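Local coordinates for GTP-binding nuclear protein GSP1 (PDB 4DJT) that binds guanine nucleotides as a Ran-family small GTPase and probably drives protein import into the nucleus and RNA export from it, at residues L169-T174 against D178-S183. Numbering follows the deposited sequence.
Sequences LARIFT and DLIFVS
The Arg171 guanidinium meets Leu179 edge-on: the carbonyl oxygen lies close to its plane, and Ile180 CG2 also lies at this edge, 3.9 Å from Arg171 NH2. The Phe181 ring instead takes Ala170 obliquely, its CE1 3.9 Å from Ala170 CB, while Phe53 stacks on this ring. Two nitrogens of Arg171 converge on one acceptor, NE and NH2 each 2.9 Å from Leu179 O. Their N-H...O angles, 148° and 142°, are bent, as expected when a side-on fork closes on a single atom; NE lies in the carbonyl plane, whereas NH2 is tilted from it. An extended chain from CG to NE carries the guanidinium from the helix to the loop. Leu179, its CG anti to the backbone N (chi1 178°), spreads its two methyls over the last helical turn: CD2 is 4.0 Å from Ala170 CB, and CD1 is 3.4 Å from Thr174 OG1. Thr174 OG1 donates to Ala170 O at 2.8 Å, on the opposite carbonyl face from Thr174 N. Ile61 of strand 60-68 touches both Ala170 and Leu179. Beyond the last helix of the Ras-like G domain, the C-terminal extension that distinguishes Ran from Ras thus turns back across helix 164-174, touching it through Leu179 to Phe181, then moves off toward Leu54, held by an apolar inner side and a partly exposed arginine fork whose positive charge probably polarises the Leu179 carbonyl.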
loop_
_atom_site.group_PDB
_atom_site.type_symbol
_atom_site.label_atom_id
_atom_site.label_comp_id
_atom_site.label_asym_id
_atom_site.label_seq_id
_atom_site.Cartn_x
_atom_site.Cartn_y
_atom_site.Cartn_z
ATOM N N LEU A 169 0.117 2.972 10.420
ATOM C CA LEU A 169 1.557 3.060 10.171
ATOM C C LEU A 169 2.183 4.227 10.945
ATOM O O LEU A 169 3.219 4.055 11.584
ATOM C CB LEU A 169 1.831 3.166 8.650
ATOM C CG LEU A 169 1.572 1.919 7.779
ATOM C CD1 LEU A 169 1.638 2.239 6.285
ATOM C CD2 LEU A 169 2.565 0.802 8.133
ATOM N N ALA A 170 1.532 5.383 10.946
ATOM C CA ALA A 170 1.990 6.554 11.730
ATOM C C ALA A 170 2.067 6.260 13.219
ATOM O O ALA A 170 3.064 6.649 13.918
ATOM C CB ALA A 170 1.086 7.765 11.483
ATOM N N ARG A 171 1.078 5.522 13.729
ATOM C CA ARG A 171 1.103 5.083 15.120
ATOM C C ARG A 171 2.276 4.176 15.466
ATOM O O ARG A 171 2.968 4.416 16.474
ATOM C CB ARG A 171 -0.233 4.422 15.494
ATOM C CG ARG A 171 -1.355 5.410 15.488
ATOM C CD ARG A 171 -2.751 4.798 15.502
ATOM N NE ARG A 171 -3.740 5.836 15.771
ATOM C CZ ARG A 171 -5.062 5.651 15.792
ATOM N NH1 ARG A 171 -5.602 4.447 15.543
ATOM N NH2 ARG A 171 -5.849 6.685 16.057
ATOM N N ILE A 172 2.541 3.183 14.621
ATOM C CA ILE A 172 3.689 2.298 14.783
ATOM C C ILE A 172 5.005 3.085 14.785
ATOM O O ILE A 172 5.874 2.930 15.687
ATOM C CB ILE A 172 3.745 1.211 13.662
ATOM C CG1 ILE A 172 2.552 0.211 13.763
ATOM C CG2 ILE A 172 5.080 0.470 13.726
ATOM C CD1 ILE A 172 2.464 -0.639 15.044
ATOM N N PHE A 173 5.165 3.925 13.766
ATOM C CA PHE A 173 6.411 4.625 13.577
ATOM C C PHE A 173 6.683 5.629 14.685
ATOM O O PHE A 173 7.850 5.746 15.133
ATOM C CB PHE A 173 6.416 5.318 12.231
ATOM C CG PHE A 173 6.355 4.376 11.042
ATOM C CD1 PHE A 173 6.948 3.110 11.090
ATOM C CD2 PHE A 173 5.761 4.783 9.873
ATOM C CE1 PHE A 173 6.917 2.267 9.989
ATOM C CE2 PHE A 173 5.750 3.973 8.767
ATOM C CZ PHE A 173 6.298 2.698 8.828
ATOM N N THR A 174 5.644 6.352 15.126
ATOM C CA THR A 174 5.787 7.359 16.206
ATOM C C THR A 174 5.734 6.735 17.595
ATOM O O THR A 174 6.190 7.347 18.576
ATOM C CB THR A 174 4.711 8.472 16.159
ATOM O OG1 THR A 174 3.400 7.903 16.383
ATOM C CG2 THR A 174 4.739 9.249 14.845
ATOM N N ASP A 178 -2.402 6.885 20.240
ATOM C CA ASP A 178 -3.511 7.861 20.174
ATOM C C ASP A 178 -3.307 8.957 19.141
ATOM O O ASP A 178 -4.110 9.885 19.045
ATOM C CB ASP A 178 -3.795 8.465 21.551
ATOM C CG ASP A 178 -2.555 9.065 22.227
ATOM O OD1 ASP A 178 -1.402 8.889 21.781
ATOM O OD2 ASP A 178 -2.765 9.704 23.265
ATOM N N LEU A 179 -2.288 8.811 18.299
ATOM C CA LEU A 179 -2.054 9.763 17.243
ATOM C C LEU A 179 -3.263 9.748 16.338
ATOM O O LEU A 179 -3.742 8.685 15.973
ATOM C CB LEU A 179 -0.783 9.401 16.462
ATOM C CG LEU A 179 -0.345 10.237 15.262
ATOM C CD1 LEU A 179 1.145 10.001 14.992
ATOM C CD2 LEU A 179 -1.190 9.892 14.005
ATOM N N ILE A 180 -3.753 10.928 15.982
ATOM C CA ILE A 180 -4.782 11.068 14.931
ATOM C C ILE A 180 -4.358 12.074 13.854
ATOM O O ILE A 180 -3.497 12.918 14.075
ATOM C CB ILE A 180 -6.164 11.509 15.498
ATOM C CG1 ILE A 180 -6.055 12.856 16.214
ATOM C CG2 ILE A 180 -6.741 10.470 16.442
ATOM C CD1 ILE A 180 -7.413 13.487 16.538
ATOM N N PHE A 181 -4.977 11.982 12.681
ATOM C CA PHE A 181 -4.707 12.941 11.618
ATOM C C PHE A 181 -5.714 14.056 11.735
ATOM O O PHE A 181 -6.886 13.803 11.920
ATOM C CB PHE A 181 -4.797 12.307 10.213
ATOM C CG PHE A 181 -3.735 11.251 9.933
ATOM C CD1 PHE A 181 -2.474 11.332 10.488
ATOM C CD2 PHE A 181 -4.010 10.203 9.064
ATOM C CE1 PHE A 181 -1.506 10.374 10.200
ATOM C CE2 PHE A 181 -3.045 9.233 8.788
ATOM C CZ PHE A 181 -1.792 9.329 9.332
ATOM N N VAL A 182 -5.251 15.287 11.661
ATOM C CA VAL A 182 -6.158 16.434 11.758
ATOM C C VAL A 182 -6.294 17.181 10.455
ATOM O O VAL A 182 -6.915 18.222 10.414
ATOM C CB VAL A 182 -5.674 17.425 12.833
ATOM C CG1 VAL A 182 -5.484 16.688 14.150
ATOM C CG2 VAL A 182 -4.410 18.123 12.381
ATOM N N SER A 183 -5.660 16.686 9.403
ATOM C CA SER A 183 -5.781 17.273 8.058
ATOM C C SER A 183 -6.489 16.265 7.169
ATOM O O SER A 183 -6.505 15.085 7.473
ATOM C CB SER A 183 -4.411 17.603 7.491
ATOM O OG SER A 183 -3.554 16.456 7.464
#